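Local coordinates for protein mandelate racemase/muconate lactonizing enzyme (Jannaschia sp., PDB 4J3Z) that belongs to the enolase superfamily and probably catalyses a magnesium-dependent reaction that begins with abstraction of a proton alpha to a substrate carboxylate, its exact substrate not being established, at residues D[165-170]-D[190-195]; D[268-273]-D[297-302]; D[324-329]-D[358-363]. All coordinates share one frame; numbering follows the deposited sequence.

Contact 1 of 3, residues D[165-170]-D[190-195]; sequences VKFDPA and ARFCAA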
# COMPACT_ATOMS: atom_id res chain seq x y z
N VAL D 165 -24.01 -1.59 29.17
CA VAL D 165 -23.87 -0.39 30.03
C VAL D 165 -22.62 0.39 29.68
O VAL D 165 -21.61 -0.21 29.29
CB VAL D 165 -23.84 -0.75 31.53
CG1 VAL D 165 -25.23 -1.14 32.01
CG2 VAL D 165 -22.83 -1.86 31.82
N LYS D 166 -22.69 1.71 29.81
CA LYS D 166 -21.61 2.61 29.39
C LYS D 166 -21.10 3.43 30.55
O LYS D 166 -21.87 3.87 31.41
CB LYS D 166 -22.08 3.54 28.26
CG LYS D 166 -20.96 4.22 27.49
CD LYS D 166 -21.50 5.00 26.30
CE LYS D 166 -21.61 6.49 26.58
NZ LYS D 166 -21.67 7.35 25.36
N PHE D 167 -19.79 3.64 30.57
CA PHE D 167 -19.13 4.36 31.65
C PHE D 167 -17.86 5.01 31.11
O PHE D 167 -17.32 4.59 30.08
CB PHE D 167 -18.81 3.39 32.80
CG PHE D 167 -18.03 2.17 32.37
CD1 PHE D 167 -18.69 1.05 31.86
CD2 PHE D 167 -16.65 2.14 32.47
CE1 PHE D 167 -17.98 -0.08 31.46
CE2 PHE D 167 -15.93 1.01 32.07
CZ PHE D 167 -16.60 -0.10 31.57
N ASP D 168 -17.38 6.04 31.82
CA ASP D 168 -16.16 6.76 31.43
C ASP D 168 -15.32 7.12 32.66
O ASP D 168 -15.44 8.21 33.20
CB ASP D 168 -16.51 8.02 30.62
CG ASP D 168 -15.32 8.99 30.49
OD1 ASP D 168 -14.40 8.74 29.67
OD2 ASP D 168 -15.31 10.02 31.20
N PRO D 169 -14.45 6.19 33.10
CA PRO D 169 -13.56 6.44 34.22
C PRO D 169 -12.23 7.07 33.80
O PRO D 169 -11.35 7.28 34.63
CB PRO D 169 -13.32 5.04 34.76
CG PRO D 169 -13.32 4.19 33.53
CD PRO D 169 -14.28 4.83 32.56
N ALA D 170 -12.09 7.38 32.51
CA ALA D 170 -10.79 7.75 31.94
C ALA D 170 -10.34 9.17 32.31
O ALA D 170 -9.23 9.57 31.97
CB ALA D 170 -10.79 7.55 30.44
N ALA D 190 -9.37 -0.03 34.32
CA ALA D 190 -9.35 -1.48 34.58
C ALA D 190 -10.17 -1.87 35.82
O ALA D 190 -11.02 -2.77 35.75
CB ALA D 190 -7.92 -2.00 34.68
N ARG D 191 -9.94 -1.19 36.94
CA ARG D 191 -10.72 -1.43 38.16
C ARG D 191 -12.22 -1.32 37.89
O ARG D 191 -13.00 -2.16 38.33
CB ARG D 191 -10.32 -0.46 39.28
CG ARG D 191 -9.11 -0.90 40.10
CD ARG D 191 -8.68 0.17 41.10
NE ARG D 191 -9.80 0.73 41.87
CZ ARG D 191 -9.77 1.89 42.53
NH1 ARG D 191 -8.66 2.64 42.54
NH2 ARG D 191 -10.84 2.32 43.18
N PHE D 192 -12.60 -0.28 37.13
CA PHE D 192 -13.98 -0.11 36.66
C PHE D 192 -14.49 -1.28 35.84
O PHE D 192 -15.58 -1.79 36.09
CB PHE D 192 -14.13 1.18 35.87
CG PHE D 192 -14.76 2.30 36.63
CD1 PHE D 192 -14.09 2.91 37.70
CD2 PHE D 192 -16.02 2.78 36.28
CE1 PHE D 192 -14.67 3.96 38.40
CE2 PHE D 192 -16.59 3.82 36.97
CZ PHE D 192 -15.93 4.41 38.03
N CYS D 193 -13.69 -1.72 34.85
CA CYS D 193 -14.06 -2.87 34.01
C CYS D 193 -14.15 -4.18 34.80
O CYS D 193 -15.05 -4.99 34.55
CB CYS D 193 -13.08 -3.05 32.84
SG CYS D 193 -13.30 -1.92 31.45
N ALA D 194 -13.22 -4.41 35.72
CA ALA D 194 -13.21 -5.64 36.54
C ALA D 194 -14.45 -5.77 37.42
O ALA D 194 -15.06 -6.84 37.46
CB ALA D 194 -11.95 -5.72 37.40
N ALA D 195 -14.81 -4.69 38.11
CA ALA D 195 -15.93 -4.69 39.06
C ALA D 195 -17.26 -4.85 38.35
O ALA D 195 -18.14 -5.59 38.81
CB ALA D 195 -15.93 -3.43 39.91
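Pro169 and Phe192 mark the nearest approach of the two backbones, with CA atoms 7.0 Å apart, where the chain leaving strand 164-167 packs against helix 183-200. Pro169 turns its CB-CG edge to one face of the Phe192 ring: its CB sits almost over the middle, 3.7 Å from the centroid of the Phe192 ring and 14° off the ring normal, a well-formed CH-pi contact. Pro169 CG leans on the root of the same side chain, 3.9 Å from Phe192 CB. Phe167 enters from the strand with CG held between its backbone N and carbonyl carbon (chi1 53°), a setting that swings the ring toward the helix. Its CD2 comes to 3.9 Å from Phe192 CD2, the two side chains sliding past each other in opposite directions. At the far end of the Phe167 ring the sulfur of Cys193 approaches the edge in the ring plane, with SG 3.8 Å from Phe167 CZ, so this is a sulfur-aromatic contact at the rim. With alanine in place of Phe192, Pro169 would probably lose the face it rests on and a gap would open beside Phe167 CD2. The cluster is buried between the strand and helix of a beta-alpha-beta unit completed by strand 205-209. Leu206 and Phe208 of that strand adjoin Phe167 and Pro169 respectively, while Pro147 and Ala150 of helix 147-159 pack against Phe192.

Contact 2 of 3, residues D[268-273]-D[297-302]; sequences EFTQAL and ATLAAA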
# COMPACT_ATOMS: atom_id res chain seq x y z
N GLU D 268 -17.27 12.19 6.06
CA GLU D 268 -16.38 12.16 7.22
C GLU D 268 -16.43 10.81 7.90
O GLU D 268 -15.41 10.26 8.30
CB GLU D 268 -16.71 13.29 8.21
CG GLU D 268 -16.06 14.62 7.87
CD GLU D 268 -16.33 15.72 8.89
OE1 GLU D 268 -17.20 15.55 9.80
OE2 GLU D 268 -15.68 16.78 8.78
N PHE D 269 -17.65 10.28 8.04
CA PHE D 269 -17.87 8.92 8.50
C PHE D 269 -17.11 7.91 7.62
O PHE D 269 -16.46 7.01 8.14
CB PHE D 269 -19.37 8.62 8.53
CG PHE D 269 -20.08 9.27 9.69
CD1 PHE D 269 -20.55 10.57 9.59
CD2 PHE D 269 -20.27 8.58 10.88
CE1 PHE D 269 -21.20 11.18 10.65
CE2 PHE D 269 -20.93 9.18 11.95
CZ PHE D 269 -21.40 10.48 11.83
N THR D 270 -17.22 8.08 6.29
CA THR D 270 -16.47 7.29 5.29
C THR D 270 -14.98 7.19 5.66
O THR D 270 -14.41 6.10 5.69
CB THR D 270 -16.60 7.91 3.88
OG1 THR D 270 -17.97 7.87 3.46
CG2 THR D 270 -15.73 7.19 2.85
N GLN D 271 -14.37 8.34 5.94
CA GLN D 271 -12.97 8.39 6.39
C GLN D 271 -12.71 7.60 7.67
O GLN D 271 -11.64 7.03 7.84
CB GLN D 271 -12.52 9.84 6.53
CG GLN D 271 -11.94 10.43 5.24
CD GLN D 271 -12.40 11.85 4.96
OE1 GLN D 271 -12.91 12.14 3.87
NE2 GLN D 271 -12.21 12.76 5.93
N ALA D 272 -13.68 7.56 8.58
CA ALA D 272 -13.55 6.78 9.82
C ALA D 272 -13.69 5.29 9.52
O ALA D 272 -13.13 4.44 10.22
CB ALA D 272 -14.58 7.21 10.85
N LEU D 273 -14.45 4.98 8.48
CA LEU D 273 -14.61 3.59 8.04
C LEU D 273 -13.37 3.10 7.31
O LEU D 273 -12.97 1.94 7.47
CB LEU D 273 -15.85 3.46 7.16
CG LEU D 273 -17.20 3.53 7.89
CD1 LEU D 273 -18.33 3.57 6.87
CD2 LEU D 273 -17.39 2.37 8.86
N ALA D 297 -25.42 4.63 7.44
CA ALA D 297 -25.71 3.23 7.77
C ALA D 297 -25.41 2.28 6.61
O ALA D 297 -25.02 1.14 6.82
CB ALA D 297 -27.15 3.08 8.22
N THR D 298 -25.60 2.76 5.38
CA THR D 298 -25.34 1.96 4.18
C THR D 298 -23.85 1.82 3.92
O THR D 298 -23.37 0.74 3.52
CB THR D 298 -26.06 2.55 2.95
OG1 THR D 298 -27.46 2.27 3.05
CG2 THR D 298 -25.56 1.94 1.67
N LEU D 299 -23.11 2.91 4.16
CA LEU D 299 -21.65 2.87 4.08
C LEU D 299 -21.05 1.99 5.17
O LEU D 299 -20.05 1.32 4.93
CB LEU D 299 -21.07 4.28 4.17
CG LEU D 299 -20.63 5.07 2.93
CD1 LEU D 299 -19.49 4.40 2.17
CD2 LEU D 299 -21.79 5.38 2.00
N ALA D 300 -21.63 2.00 6.36
CA ALA D 300 -21.19 1.07 7.42
C ALA D 300 -21.24 -0.38 6.89
O ALA D 300 -20.24 -1.07 6.88
CB ALA D 300 -22.04 1.24 8.67
N ALA D 301 -22.42 -0.80 6.44
CA ALA D 301 -22.62 -2.13 5.87
C ALA D 301 -21.59 -2.52 4.79
O ALA D 301 -21.15 -3.67 4.73
CB ALA D 301 -24.03 -2.26 5.34
N ALA D 302 -21.22 -1.57 3.93
CA ALA D 302 -20.18 -1.77 2.92
C ALA D 302 -18.81 -2.18 3.49
O ALA D 302 -17.99 -2.78 2.79
CB ALA D 302 -20.04 -0.52 2.07
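Thr270 OG1 hydrogen-bonds to the backbone O of Val266, one turn back in its own helix, and also rests against Leu299, whose CG is 3.9 Å from Thr270 OG1. The two helices, 266-274 and 290-302, belong to the outer layer of the modified beta/alpha barrel of the enolase superfamily. They run nearly parallel, with a crossing angle of -17° and short segment axes 10.1 Å apart. Thr270 keeps OG1 beside its backbone N and anti to the carbonyl carbon (chi1 -64°), which lets the hydroxyl reach back along the helix to its carbonyl partner. The same oxygen, already bonded to Val266 O, packs against the leucine, and the two side chains cross obliquely. One turn on, the CB of Leu273 is directed toward the other helix; its CD1 packs 3.9 Å from Leu299 CB. No hydrogen bond links segments 268-273 and 297-302; they meet through packing. Leu280 of strand 279-280 touches Leu273. Leu299 also meets Leu299 of a second subunit, and Glu268 forms a salt bridge with Arg86 of a third, so this pair of helices also contributes to the assembly. The closest approach across the segments is made by that same methyl of Leu273, which lies against the backbone of the partner helix: Leu273 CD1 is 3.4 Å from Leu299 O and 3.7 Å from Ala300 N.

Contact 3 of 3, residues D[324-329]-D[358-363]; sequences LGVSCP and AAPDAP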
# COMPACT_ATOMS: atom_id res chain seq x y z
N LEU D 324 -34.69 5.56 12.71
CA LEU D 324 -33.57 5.14 11.87
C LEU D 324 -33.08 3.76 12.29
O LEU D 324 -32.69 2.94 11.45
CB LEU D 324 -32.44 6.16 11.92
CG LEU D 324 -31.04 5.78 11.40
CD1 LEU D 324 -31.06 5.38 9.94
CD2 LEU D 324 -30.05 6.90 11.63
N GLY D 325 -33.11 3.51 13.60
CA GLY D 325 -32.67 2.24 14.17
C GLY D 325 -33.57 1.08 13.77
O GLY D 325 -33.10 -0.05 13.63
N VAL D 326 -34.85 1.36 13.60
CA VAL D 326 -35.82 0.33 13.22
C VAL D 326 -35.49 -0.23 11.84
O VAL D 326 -35.68 -1.43 11.58
CB VAL D 326 -37.26 0.87 13.23
CG1 VAL D 326 -38.23 -0.18 12.71
CG2 VAL D 326 -37.65 1.30 14.63
N SER D 327 -34.98 0.65 10.99
CA SER D 327 -34.84 0.42 9.56
C SER D 327 -33.52 -0.21 9.10
O SER D 327 -33.43 -0.64 7.94
CB SER D 327 -35.07 1.74 8.83
OG SER D 327 -34.24 2.76 9.37
N CYS D 328 -32.52 -0.26 9.98
CA CYS D 328 -31.17 -0.71 9.61
C CYS D 328 -30.87 -2.15 10.05
O CYS D 328 -30.93 -2.46 11.25
CB CYS D 328 -30.09 0.22 10.16
SG CYS D 328 -30.17 1.97 9.68
N PRO D 329 -30.56 -3.04 9.08
CA PRO D 329 -30.11 -4.41 9.35
C PRO D 329 -28.84 -4.47 10.19
O PRO D 329 -28.61 -5.46 10.91
CB PRO D 329 -29.84 -4.98 7.95
CG PRO D 329 -30.81 -4.24 7.08
CD PRO D 329 -30.85 -2.84 7.64
N ALA D 358 -39.43 -0.84 21.30
CA ALA D 358 -40.22 -1.44 20.23
C ALA D 358 -40.48 -0.38 19.17
O ALA D 358 -40.65 0.80 19.50
CB ALA D 358 -41.54 -1.99 20.77
N ALA D 359 -40.50 -0.81 17.91
CA ALA D 359 -40.80 0.08 16.79
C ALA D 359 -42.12 0.83 17.03
O ALA D 359 -43.16 0.20 17.21
CB ALA D 359 -40.86 -0.71 15.49
N PRO D 360 -42.07 2.18 17.04
CA PRO D 360 -43.25 3.02 17.30
C PRO D 360 -44.38 2.84 16.27
O PRO D 360 -44.16 2.33 15.16
CB PRO D 360 -42.69 4.45 17.27
CG PRO D 360 -41.23 4.30 17.53
CD PRO D 360 -40.85 3.00 16.88
N ASP D 361 -45.58 3.29 16.65
CA ASP D 361 -46.83 2.96 15.96
C ASP D 361 -47.51 4.15 15.30
O ASP D 361 -48.44 3.97 14.49
CB ASP D 361 -47.81 2.37 16.98
CG ASP D 361 -47.98 0.88 16.84
OD1 ASP D 361 -47.58 0.31 15.81
OD2 ASP D 361 -48.54 0.26 17.78
N ALA D 362 -47.10 5.35 15.67
CA ALA D 362 -47.80 6.57 15.29
C ALA D 362 -47.19 7.20 14.04
O ALA D 362 -46.01 6.94 13.72
CB ALA D 362 -47.80 7.56 16.44
N PRO D 363 -47.97 8.02 13.31
CA PRO D 363 -47.44 8.69 12.12
C PRO D 363 -46.35 9.69 12.50
O PRO D 363 -46.34 10.20 13.62
CB PRO D 363 -48.66 9.42 11.55
CG PRO D 363 -49.85 8.74 12.16
CD PRO D 363 -49.39 8.36 13.53
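Val326 straddles the methyl of Ala359, with both of its branches touching the same carbon: Val326 CG1 and Val326 CG2 each lie 3.9 Å from Ala359 CB. The torsion explains the grip. CG1 stands anti to the backbone N (chi1 175°) and CG2 beside it, so the fork of the valine opens toward the loop and Ala359 CB fits between its prongs. CG2 alone goes on to the next residue, coming within 4.3 Å of Pro360 CD at the edge of the contact. The backbones approach most closely at the same pair, with CA of Val326 6.1 Å from CA of Ala359.

Next to Val326, Ser327 turns its side chain back on its own helix. With chi1 at 52°, OG folds over to the carbonyl of Leu324 and donates a hydrogen bond, Ser327 OG to Leu324 O measuring 2.6 Å. Ser327 N binds Leu324 O as well, at 3.3 Å. Both donors reach this oxygen from the same face of its carbonyl plane; the hydroxyl lies 40° out of that plane. Asn123 takes up the carbonyls of Gly325 and Cys328 through ND2, and Trp115 touches Val326 while its NE1 binds Pro360 O. The Val326 contacts join the C-terminal part of helix 315-327, one of the outer helices of the enolase-type beta/alpha barrel, to the loop that follows strand 356-358, a strand running antiparallel to barrel strand 125-131, while Asn123 and Trp115 tie helix and loop to the chain preceding strand 125-131.

In the fold
All three contacts lie in the barrel domain, in series along the chain. Contacts 2 and 3 are neighbours, with centres 21 Å apart; they touch where Ala297 CB meets Cys328 SG at 3.5 Å. Both also reach the second subunit. Contact 1 stands apart, its centre 28 Å from that of contact 2 and 31 Å from that of contact 3, with nearest atoms about 14 Å and 16 Å away. Its strand carries Lys166, which is salt-bridged to Glu335 and probably faces the barrel interior; in relatives the active site lies at the C-terminal ends of the barrel strands. Contact 1 packs a strand and its following loop against an outer helix, contact 2 joins two outer helices, and contact 3 joins a helix end to a loop.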